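Hypothetical protein (Lactobacillus plantarum, PDB 2IAY) is of unknown function but probably plays a part in amino-acid metabolism. Local coordinates at residues K9-D13 against R82-F86; T16-S20 against L67-M72; T27-F33 against N104-I110. All coordinates share one frame; numbering follows the deposited sequence. Where two conformers were deposited one is given.

In the fold
Contact 2 is the buried middle of the three: it sets strand 17-19, of a small three-stranded antiparallel sheet (7-8, 17-19, 111-113), against strand 70-76 at the border of the four-stranded one. Contact 1, centred about 16 Å from it, joins the loops that follow strands 7-8 and 70-76, and touches it where Leu10 CD2 lies 3.8 Å from Met72 O. Contact 3, its centre about 12 Å from that of contact 2, pairs the ends of helices 25-30 and 92-107; a probable backbone hydrogen bond from Ser20 N to Ile110 O, 2.9 Å, links the two. Contacts 1 and 3 lie on opposite sides of the chain's centre, about 22 Å apart between centres.

Contact 1: residues K9-D13 against R82-F86; sequences KLDGD and RANIF
Asp11 and Arg82 form the charged part. Arg82 NE meets Asp11 OD2 at 2.8 Å in an almost straight salt bridge (175°), on the syn lone pair of the oxygen and in the guanidinium plane. NH2 adds only weak bonds to the carboxylate, whose plane is turned 55° from the guanidinium.

Stacking governs the other end. The Asp13 carboxylate lies nearly parallel to the Phe86 ring (18°), with CG 3.4 Å above one face toward the rim; CB makes a CH-pi contact over the same face, and Ile85 CG1 covers the opposite one. Asp11 O approaches the ring edge in plane, 3.3 Å from Phe86 CD2. Asp13 also bridges to Arg99 of helix 92-107. With an alanine in place of Phe86, the Asp13 carboxylate would probably lose the flat surface it lies on, and a gap would open beside Leu10 CB and Ile85 CG1.

Water 1 links the backbones, donating to Asp11 O at 2.7 Å and accepting from Ile85 N. Asn84 OD1 takes the Phe86 N-H in an Asx turn and accepts from Lys87 N too.

Lacking direct backbone bonds to loop 82-86, the type II turn Leu10-Asp13 depends on side chains and water for its position.

Contact 2: residues T16-S20 against L67-M72; sequences TYTLS and LTGFKM
Leu19, at the end of strand 17-19, reaches the facing segment with two parts of its side chain. Its CB lies 3.7 Å from Phe70 CD1, while the CD2 methyl comes against the backbone of the turn before strand 70-76, 3.5 Å from Gly69 N and close to the carbonyl carbon of Thr68.

Phe70 points its ring back at strand 17-19. The side chain takes the crowded position, CG between the backbone N and the carbonyl carbon (chi1 81°), and CZ ends 3.6 Å from Tyr17 O, which lies at the ring edge in plane. Val8, Leu111 and Met61 also pack on Phe70, placing it between the two sheets.

Tyr17 starts toward strand 70-76 and then leads its ring away, its hydroxyl making a weak hydrogen bond to Arg99. What it offers here is CB and the near ring atoms CG and CD1: the terminal methyl CE of selenomethionine Met72 lies 3.7 Å from Tyr17 CD1 and only slightly farther from the other two. A bend at chi3 (67°) turns that methyl onto the tyrosine.

The strand segments run antiparallel at 151°, with axes 8.6 Å apart at their closest, so they face each other across the interface between sheets. Polar bridging comes beyond the strands, at Ser20 and Leu67, where water 2 donates to both Ser20 O and Leu67 O, at 2.8 Å each. Cohesion between the strands therefore rests on apolar packing, with water joining backbone carbonyls at the margin.

Contact 3: residues T27-F33 against N104-I110; sequences TLMDLGF and NFIERDI
Leu31 sits among four residues of the second segment. Its CG lies 3.7 Å from the CD1 methyl of Ile110, the two side chains running antiparallel alongside each other; its own CD1 meets Asn104 CB, CD2 rests on the aliphatic start of Arg108, and CB faces Phe105 CE1. Ile110 also turns CG2 to Leu28 CD2 at 3.9 Å.

Toward the sheet, Phe33 and Phe105 reach in from facing sides. Their centroids are 5.3 Å apart and the planes 44° to one another, an oblique pair with Phe33 CE1 and Phe105 CZ 3.6 Å apart. Leu28 CD2 lies over the centre of the Phe33 ring, and Phe43 of strand 41-47 meets both rings.

Both segments are helix ends. Helix 25-30 closes in a Schellman motif: Gly32 takes positive phi (103°), with Phe33 N bonded to Leu28 O and Gly32 N to Met29 O, and the chain then turns to deliver Phe33 inward. Helix 92-107 gives way to loop at Arg108, and a bond from Ile110 N to Phe105 O folds the chain back on the last turn, setting Ile110 against Leu31 and Leu28.

On the outer side, Arg108 has two conformers, so its grip is probably partial. In one, the chain bends at chi2 and chi3 and Thr27 CG2 lies over one guanidinium face. Arg108 NH2 bonds Asp30 OD2 at 3.2 Å, in the guanidinium plane but on the anti side of the carboxylate and 29° out of its plane. The same nitrogen donates to water 3. Asp109 is held by Lys24, Thr22 and Ser20, while Met61 packs on Phe33, Phe105 and Ile110.

Contact 1: residues K9-D13 against R82-F86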
loop_
_atom_site.group_PDB
_atom_site.type_symbol
_atom_site.label_atom_id
_atom_site.label_comp_id
_atom_site.label_asym_id
_atom_site.label_seq_id
_atom_site.Cartn_x
_atom_site.Cartn_y
_atom_site.Cartn_z
ATOM N N LYS A 9 4.854 0.493 8.674
ATOM C CA LYS A 9 4.199 1.675 9.175
ATOM C C LYS A 9 4.474 2.790 8.192
ATOM O O LYS A 9 5.629 3.157 7.999
ATOM C CB LYS A 9 4.732 2.063 10.557
ATOM C CG LYS A 9 4.063 3.289 11.101
ATOM C CD LYS A 9 4.627 3.663 12.447
ATOM C CE LYS A 9 4.119 2.693 13.472
ATOM N N LEU A 10 3.439 3.310 7.540
ATOM C CA LEU A 10 3.581 4.413 6.624
ATOM C C LEU A 10 4.108 5.646 7.317
ATOM O O LEU A 10 3.876 5.853 8.512
ATOM C CB LEU A 10 2.248 4.743 5.929
ATOM C CG LEU A 10 1.655 3.607 5.086
ATOM C CD1 LEU A 10 0.230 3.998 4.723
ATOM C CD2 LEU A 10 2.504 3.357 3.837
ATOM N N ASP A 11 4.848 6.465 6.551
ATOM C CA ASP A 11 5.414 7.654 7.132
ATOM C C ASP A 11 4.316 8.478 7.787
ATOM O O ASP A 11 3.292 8.832 7.176
ATOM C CB ASP A 11 6.116 8.505 6.040
ATOM C CG ASP A 11 7.391 7.921 5.543
ATOM O OD1 ASP A 11 7.922 6.954 6.107
ATOM O OD2 ASP A 11 7.978 8.527 4.625
ATOM N N GLY A 12 4.527 8.801 9.061
ATOM C CA GLY A 12 3.577 9.593 9.778
ATOM C C GLY A 12 2.383 8.892 10.377
ATOM O O GLY A 12 1.613 9.483 11.114
ATOM N N ASP A 13 2.172 7.654 10.014
ATOM C CA ASP A 13 0.971 6.979 10.448
ATOM C C ASP A 13 1.063 6.571 11.918
ATOM O O ASP A 13 2.150 6.338 12.442
ATOM C CB ASP A 13 0.754 5.768 9.514
ATOM C CG ASP A 13 -0.698 5.295 9.436
ATOM O OD1 ASP A 13 -1.542 5.624 10.320
ATOM O OD2 ASP A 13 -1.005 4.493 8.492
ATOM N N ARG A 82 9.342 10.153 -1.216
ATOM C CA ARG A 82 8.607 9.792 0.006
ATOM C C ARG A 82 7.742 10.944 0.485
ATOM O O ARG A 82 8.173 12.113 0.515
ATOM C CB ARG A 82 9.541 9.396 1.171
ATOM C CG ARG A 82 10.365 8.206 0.957
ATOM C CD ARG A 82 10.038 7.123 1.902
ATOM N NE ARG A 82 10.185 7.457 3.317
ATOM C CZ ARG A 82 11.271 7.233 4.062
ATOM N NH1 ARG A 82 12.452 6.787 3.553
ATOM N NH2 ARG A 82 11.175 7.536 5.345
ATOM N N ALA A 83 6.538 10.602 0.892
ATOM C CA ALA A 83 5.565 11.548 1.386
ATOM C C ALA A 83 5.029 11.057 2.700
ATOM O O ALA A 83 4.930 9.847 2.949
ATOM C CB ALA A 83 4.418 11.711 0.387
ATOM N N ASN A 84 4.603 12.012 3.495
ATOM C CA ASN A 84 3.949 11.784 4.792
ATOM C C ASN A 84 2.588 12.425 4.709
ATOM O O ASN A 84 2.468 13.645 4.730
ATOM C CB ASN A 84 4.793 12.440 5.906
ATOM C CG ASN A 84 4.259 12.204 7.312
ATOM O OD1 ASN A 84 3.055 12.089 7.512
ATOM N ND2 ASN A 84 5.155 12.223 8.307
ATOM N N ILE A 85 1.555 11.595 4.547
ATOM C CA ILE A 85 0.211 12.136 4.371
ATOM C C ILE A 85 -0.507 12.355 5.701
ATOM O O ILE A 85 -1.658 12.819 5.690
ATOM C CB ILE A 85 -0.606 11.244 3.356
ATOM C CG1 ILE A 85 -1.081 9.958 3.975
ATOM C CG2 ILE A 85 0.172 10.953 2.074
ATOM C CD1 ILE A 85 -2.143 9.227 3.107
ATOM N N PHE A 86 0.088 11.962 6.828
ATOM C CA PHE A 86 -0.599 11.982 8.161
ATOM C C PHE A 86 -0.229 13.120 9.089
ATOM O O PHE A 86 -1.055 13.543 9.910
ATOM C CB PHE A 86 -0.314 10.692 8.922
ATOM C CG PHE A 86 -0.824 9.497 8.233
ATOM C CD1 PHE A 86 -2.149 9.138 8.342
ATOM C CD2 PHE A 86 -0.020 8.765 7.394
ATOM C CE1 PHE A 86 -2.587 8.036 7.726
ATOM C CE2 PHE A 86 -0.494 7.681 6.758
ATOM C CZ PHE A 86 -1.792 7.313 6.911
HETATM O O HOH W 1 2.137 8.793 4.684
#

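Contact 2: residues T16-S20 against L67-M72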
loop_
_atom_site.group_PDB
_atom_site.type_symbol
_atom_site.label_atom_id
_atom_site.label_comp_id
_atom_site.label_asym_id
_atom_site.label_seq_id
_atom_site.Cartn_x
_atom_site.Cartn_y
_atom_site.Cartn_z
ATOM N N THR A 16 0.158 0.423 12.183
ATOM C CA THR A 16 1.075 -0.476 11.492
ATOM C C THR A 16 0.229 -1.537 10.780
ATOM O O THR A 16 -0.730 -2.058 11.373
ATOM C CB THR A 16 2.075 -1.085 12.516
ATOM O OG1 THR A 16 2.945 -0.056 12.988
ATOM C CG2 THR A 16 2.947 -2.135 11.925
ATOM N N TYR A 17 0.609 -1.888 9.558
ATOM C CA TYR A 17 -0.074 -2.932 8.813
ATOM C C TYR A 17 0.823 -4.149 8.778
ATOM O O TYR A 17 2.038 -4.044 8.613
ATOM C CB TYR A 17 -0.408 -2.449 7.381
ATOM C CG TYR A 17 -1.487 -1.427 7.391
ATOM C CD1 TYR A 17 -1.189 -0.083 7.498
ATOM C CD2 TYR A 17 -2.817 -1.802 7.319
ATOM C CE1 TYR A 17 -2.186 0.864 7.536
ATOM C CE2 TYR A 17 -3.805 -0.851 7.337
ATOM C CZ TYR A 17 -3.478 0.479 7.475
ATOM O OH TYR A 17 -4.454 1.441 7.522
ATOM N N THR A 18 0.203 -5.318 8.940
ATOM C CA THR A 18 0.879 -6.597 8.907
ATOM C C THR A 18 0.377 -7.430 7.759
ATOM O O THR A 18 -0.812 -7.526 7.506
ATOM C CB THR A 18 0.583 -7.323 10.220
ATOM O OG1 THR A 18 1.102 -6.544 11.299
ATOM C CG2 THR A 18 1.230 -8.716 10.290
ATOM N N LEU A 19 1.285 -8.084 7.059
ATOM C CA LEU A 19 0.913 -8.993 5.980
ATOM C C LEU A 19 0.284 -10.240 6.589
ATOM O O LEU A 19 0.834 -10.825 7.478
ATOM C CB LEU A 19 2.151 -9.341 5.159
ATOM C CG LEU A 19 1.928 -10.223 3.915
ATOM C CD1 LEU A 19 1.122 -9.498 2.841
ATOM C CD2 LEU A 19 3.236 -10.727 3.358
ATOM N N SER A 20 -0.851 -10.656 6.071
ATOM C CA SER A 20 -1.479 -11.853 6.560
ATOM C C SER A 20 -0.590 -13.051 6.317
ATOM O O SER A 20 -0.124 -13.260 5.206
ATOM C CB SER A 20 -2.816 -12.114 5.907
ATOM O OG SER A 20 -3.230 -13.409 6.293
ATOM N N LEU A 67 5.386 -14.737 -1.010
ATOM C CA LEU A 67 4.174 -14.399 -0.277
ATOM C C LEU A 67 4.372 -14.250 1.230
ATOM O O LEU A 67 3.424 -14.321 1.981
ATOM C CB LEU A 67 2.991 -15.334 -0.608
ATOM C CG LEU A 67 2.600 -15.403 -2.066
ATOM C CD1 LEU A 67 1.593 -16.525 -2.291
ATOM C CD2 LEU A 67 1.994 -14.089 -2.555
ATOM N N THR A 68 5.616 -13.993 1.636
ATOM C CA THR A 68 5.962 -13.955 3.050
ATOM C C THR A 68 6.455 -12.575 3.515
ATOM O O THR A 68 6.681 -12.416 4.705
ATOM C CB THR A 68 7.065 -14.958 3.358
ATOM O OG1 THR A 68 8.159 -14.653 2.495
ATOM C CG2 THR A 68 6.590 -16.384 3.191
ATOM N N GLY A 69 6.577 -11.605 2.619
ATOM C CA GLY A 69 6.977 -10.270 3.037
ATOM C C GLY A 69 6.458 -9.234 2.075
ATOM O O GLY A 69 6.075 -9.576 0.962
ATOM N N PHE A 70 6.402 -7.972 2.518
ATOM C CA PHE A 70 5.875 -6.910 1.684
ATOM C C PHE A 70 6.619 -5.613 1.928
ATOM O O PHE A 70 7.415 -5.474 2.858
ATOM C CB PHE A 70 4.346 -6.729 1.804
ATOM C CG PHE A 70 3.834 -5.927 2.990
ATOM C CD1 PHE A 70 4.032 -6.325 4.311
ATOM C CD2 PHE A 70 3.002 -4.837 2.781
ATOM C CE1 PHE A 70 3.478 -5.613 5.355
ATOM C CE2 PHE A 70 2.454 -4.139 3.829
ATOM C CZ PHE A 70 2.681 -4.532 5.121
ATOM N N LYS A 71 6.333 -4.671 1.046
ATOM C CA LYS A 71 6.745 -3.302 1.104
ATOM C C LYS A 71 5.533 -2.439 0.806
ATOM O O LYS A 71 4.711 -2.790 -0.028
ATOM C CB LYS A 71 7.820 -2.984 0.054
ATOM C CG LYS A 71 9.055 -3.795 0.183
ATOM C CD LYS A 71 9.913 -3.717 -1.068
ATOM C CE LYS A 71 11.208 -4.489 -0.925
ATOM N NZ LYS A 71 12.139 -4.304 -2.098
HETATM N N MSE A 72 5.417 -1.290 1.478
HETATM C CA MSE A 72 4.324 -0.383 1.213
HETATM C C MSE A 72 4.772 1.023 1.541
HETATM O O MSE A 72 5.407 1.251 2.567
HETATM C CB MSE A 72 3.094 -0.770 1.997
HETATM C CG MSE A 72 1.870 0.079 1.674
HETATM SE SE MSE A 72 0.267 -0.584 2.585
HETATM C CE MSE A 72 0.829 -0.192 4.359
HETATM O O HOH W 2 2.463 -14.038 4.562
#

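Contact 3: residues T27-F33 against N104-I110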
loop_
_atom_site.group_PDB
_atom_site.type_symbol
_atom_site.label_atom_id
_atom_site.label_comp_id
_atom_site.label_asym_id
_atom_site.label_seq_id
_atom_site.Cartn_x
_atom_site.Cartn_y
_atom_site.Cartn_z
ATOM N N THR A 27 -6.154 -14.183 -4.271
ATOM C CA THR A 27 -6.775 -13.053 -3.609
ATOM C C THR A 27 -6.052 -11.744 -3.955
ATOM O O THR A 27 -6.690 -10.717 -4.253
ATOM C CB THR A 27 -6.866 -13.273 -2.117
ATOM O OG1 THR A 27 -7.550 -14.497 -1.912
ATOM C CG2 THR A 27 -7.650 -12.127 -1.420
ATOM N N LEU A 28 -4.720 -11.772 -3.951
ATOM C CA LEU A 28 -3.953 -10.597 -4.397
ATOM C C LEU A 28 -4.414 -10.173 -5.788
ATOM O O LEU A 28 -4.665 -8.994 -6.068
ATOM C CB LEU A 28 -2.444 -10.846 -4.367
ATOM C CG LEU A 28 -1.833 -10.944 -2.972
ATOM C CD1 LEU A 28 -0.429 -11.457 -3.107
ATOM C CD2 LEU A 28 -1.835 -9.604 -2.235
HETATM N N MSE A 29 -4.511 -11.136 -6.702
HETATM C CA MSE A 29 -4.920 -10.866 -8.083
HETATM C C MSE A 29 -6.311 -10.290 -8.107
HETATM O O MSE A 29 -6.614 -9.355 -8.823
HETATM C CB MSE A 29 -4.891 -12.167 -8.915
HETATM C CG MSE A 29 -3.470 -12.632 -9.124
HETATM SE SE MSE A 29 -3.386 -14.290 -10.120
HETATM C CE MSE A 29 -1.485 -14.124 -10.628
ATOM N N ASP A 30 -7.196 -10.872 -7.317
ATOM C CA ASP A 30 -8.587 -10.420 -7.249
ATOM C C ASP A 30 -8.714 -8.976 -6.760
ATOM O O ASP A 30 -9.642 -8.277 -7.143
ATOM C CB ASP A 30 -9.411 -11.359 -6.349
ATOM C CG ASP A 30 -10.908 -11.120 -6.464
ATOM O OD1 ASP A 30 -11.391 -11.141 -7.624
ATOM O OD2 ASP A 30 -11.596 -10.950 -5.406
ATOM N N LEU A 31 -7.777 -8.516 -5.935
ATOM C CA LEU A 31 -7.774 -7.140 -5.423
ATOM C C LEU A 31 -6.966 -6.195 -6.289
ATOM O O LEU A 31 -6.805 -5.029 -5.906
ATOM C CB LEU A 31 -7.260 -7.117 -3.969
ATOM C CG LEU A 31 -8.298 -7.392 -2.872
ATOM C CD1 LEU A 31 -9.275 -6.285 -2.690
ATOM C CD2 LEU A 31 -9.082 -8.697 -3.030
ATOM N N GLY A 32 -6.445 -6.655 -7.421
ATOM C CA GLY A 32 -5.832 -5.776 -8.371
ATOM C C GLY A 32 -4.315 -5.773 -8.394
ATOM O O GLY A 32 -3.718 -4.995 -9.125
ATOM N N PHE A 33 -3.673 -6.652 -7.647
ATOM C CA PHE A 33 -2.228 -6.807 -7.760
ATOM C C PHE A 33 -1.894 -7.506 -9.067
ATOM O O PHE A 33 -2.624 -8.398 -9.500
ATOM C CB PHE A 33 -1.640 -7.632 -6.605
ATOM C CG PHE A 33 -1.607 -6.936 -5.279
ATOM C CD1 PHE A 33 -2.760 -6.702 -4.558
ATOM C CD2 PHE A 33 -0.396 -6.515 -4.757
ATOM C CE1 PHE A 33 -2.699 -6.084 -3.314
ATOM C CE2 PHE A 33 -0.345 -5.900 -3.531
ATOM C CZ PHE A 33 -1.484 -5.638 -2.853
ATOM N N ASN A 104 -10.285 -2.711 2.084
ATOM C CA ASN A 104 -10.565 -3.861 1.250
ATOM C C ASN A 104 -9.521 -4.991 1.464
ATOM O O ASN A 104 -9.862 -6.155 1.414
ATOM C CB ASN A 104 -10.615 -3.502 -0.234
ATOM C CG ASN A 104 -11.810 -2.700 -0.623
ATOM O OD1 ASN A 104 -12.880 -2.846 -0.029
ATOM N ND2 ASN A 104 -11.666 -1.911 -1.677
ATOM N N PHE A 105 -8.259 -4.590 1.649
ATOM C CA PHE A 105 -7.212 -5.558 1.904
ATOM C C PHE A 105 -7.395 -6.223 3.273
ATOM O O PHE A 105 -7.122 -7.409 3.417
ATOM C CB PHE A 105 -5.839 -4.890 1.812
ATOM C CG PHE A 105 -5.415 -4.369 0.454
ATOM C CD1 PHE A 105 -6.193 -4.486 -0.685
ATOM C CD2 PHE A 105 -4.197 -3.747 0.358
ATOM C CE1 PHE A 105 -5.741 -3.944 -1.884
ATOM C CE2 PHE A 105 -3.742 -3.242 -0.856
ATOM C CZ PHE A 105 -4.544 -3.307 -1.970
ATOM N N ILE A 106 -7.891 -5.457 4.248
ATOM C CA ILE A 106 -8.197 -6.022 5.583
ATOM C C ILE A 106 -9.356 -7.023 5.479
ATOM O O ILE A 106 -9.299 -8.121 6.007
ATOM C CB ILE A 106 -8.522 -4.918 6.574
ATOM C CG1 ILE A 106 -7.250 -4.125 6.852
ATOM C CG2 ILE A 106 -9.054 -5.549 7.871
ATOM C CD1 ILE A 106 -7.457 -2.878 7.673
ATOM N N GLU A 107 -10.381 -6.678 4.731
ATOM C CA GLU A 107 -11.553 -7.558 4.579
ATOM C C GLU A 107 -11.313 -8.838 3.789
ATOM O O GLU A 107 -12.047 -9.811 3.939
ATOM C CB GLU A 107 -12.676 -6.758 3.936
ATOM C CG GLU A 107 -13.237 -5.689 4.911
ATOM C CD GLU A 107 -13.503 -6.191 6.342
ATOM O OE1 GLU A 107 -14.230 -7.192 6.499
ATOM O OE2 GLU A 107 -12.959 -5.590 7.314
ATOM N N ARG A 108 -10.245 -8.854 3.007
ATOM C CA ARG A 108 -9.934 -9.986 2.136
ATOM C C ARG A 108 -8.651 -10.722 2.538
ATOM O O ARG A 108 -8.073 -11.436 1.755
ATOM C CB ARG A 108 -9.936 -9.549 0.675
ATOM C CG ARG A 108 -11.227 -8.847 0.250
ATOM C CD ARG A 108 -12.380 -9.803 0.016
ATOM N NE ARG A 108 -12.158 -10.546 -1.216
ATOM C CZ ARG A 108 -11.807 -11.831 -1.301
ATOM N NH1 ARG A 108 -11.722 -12.638 -0.229
ATOM N NH2 ARG A 108 -11.573 -12.330 -2.493
ATOM N N ASP A 109 -8.222 -10.578 3.798
ATOM C CA ASP A 109 -7.109 -11.384 4.322
ATOM C C ASP A 109 -5.795 -11.133 3.609
ATOM O O ASP A 109 -5.028 -12.060 3.375
ATOM C CB ASP A 109 -7.456 -12.893 4.374
ATOM C CG ASP A 109 -6.414 -13.761 5.081
ATOM O OD1 ASP A 109 -5.885 -13.345 6.119
ATOM O OD2 ASP A 109 -6.122 -14.893 4.617
ATOM N N ILE A 110 -5.523 -9.860 3.312
ATOM C CA ILE A 110 -4.228 -9.451 2.791
ATOM C C ILE A 110 -3.401 -8.768 3.867
ATOM O O ILE A 110 -2.220 -9.109 4.041
ATOM C CB ILE A 110 -4.360 -8.592 1.506
ATOM C CG1 ILE A 110 -5.030 -9.435 0.370
ATOM C CG2 ILE A 110 -3.008 -8.015 1.092
ATOM C CD1 ILE A 110 -5.511 -8.629 -0.811
HETATM O O HOH W 3 -10.925 -15.074 -2.344
#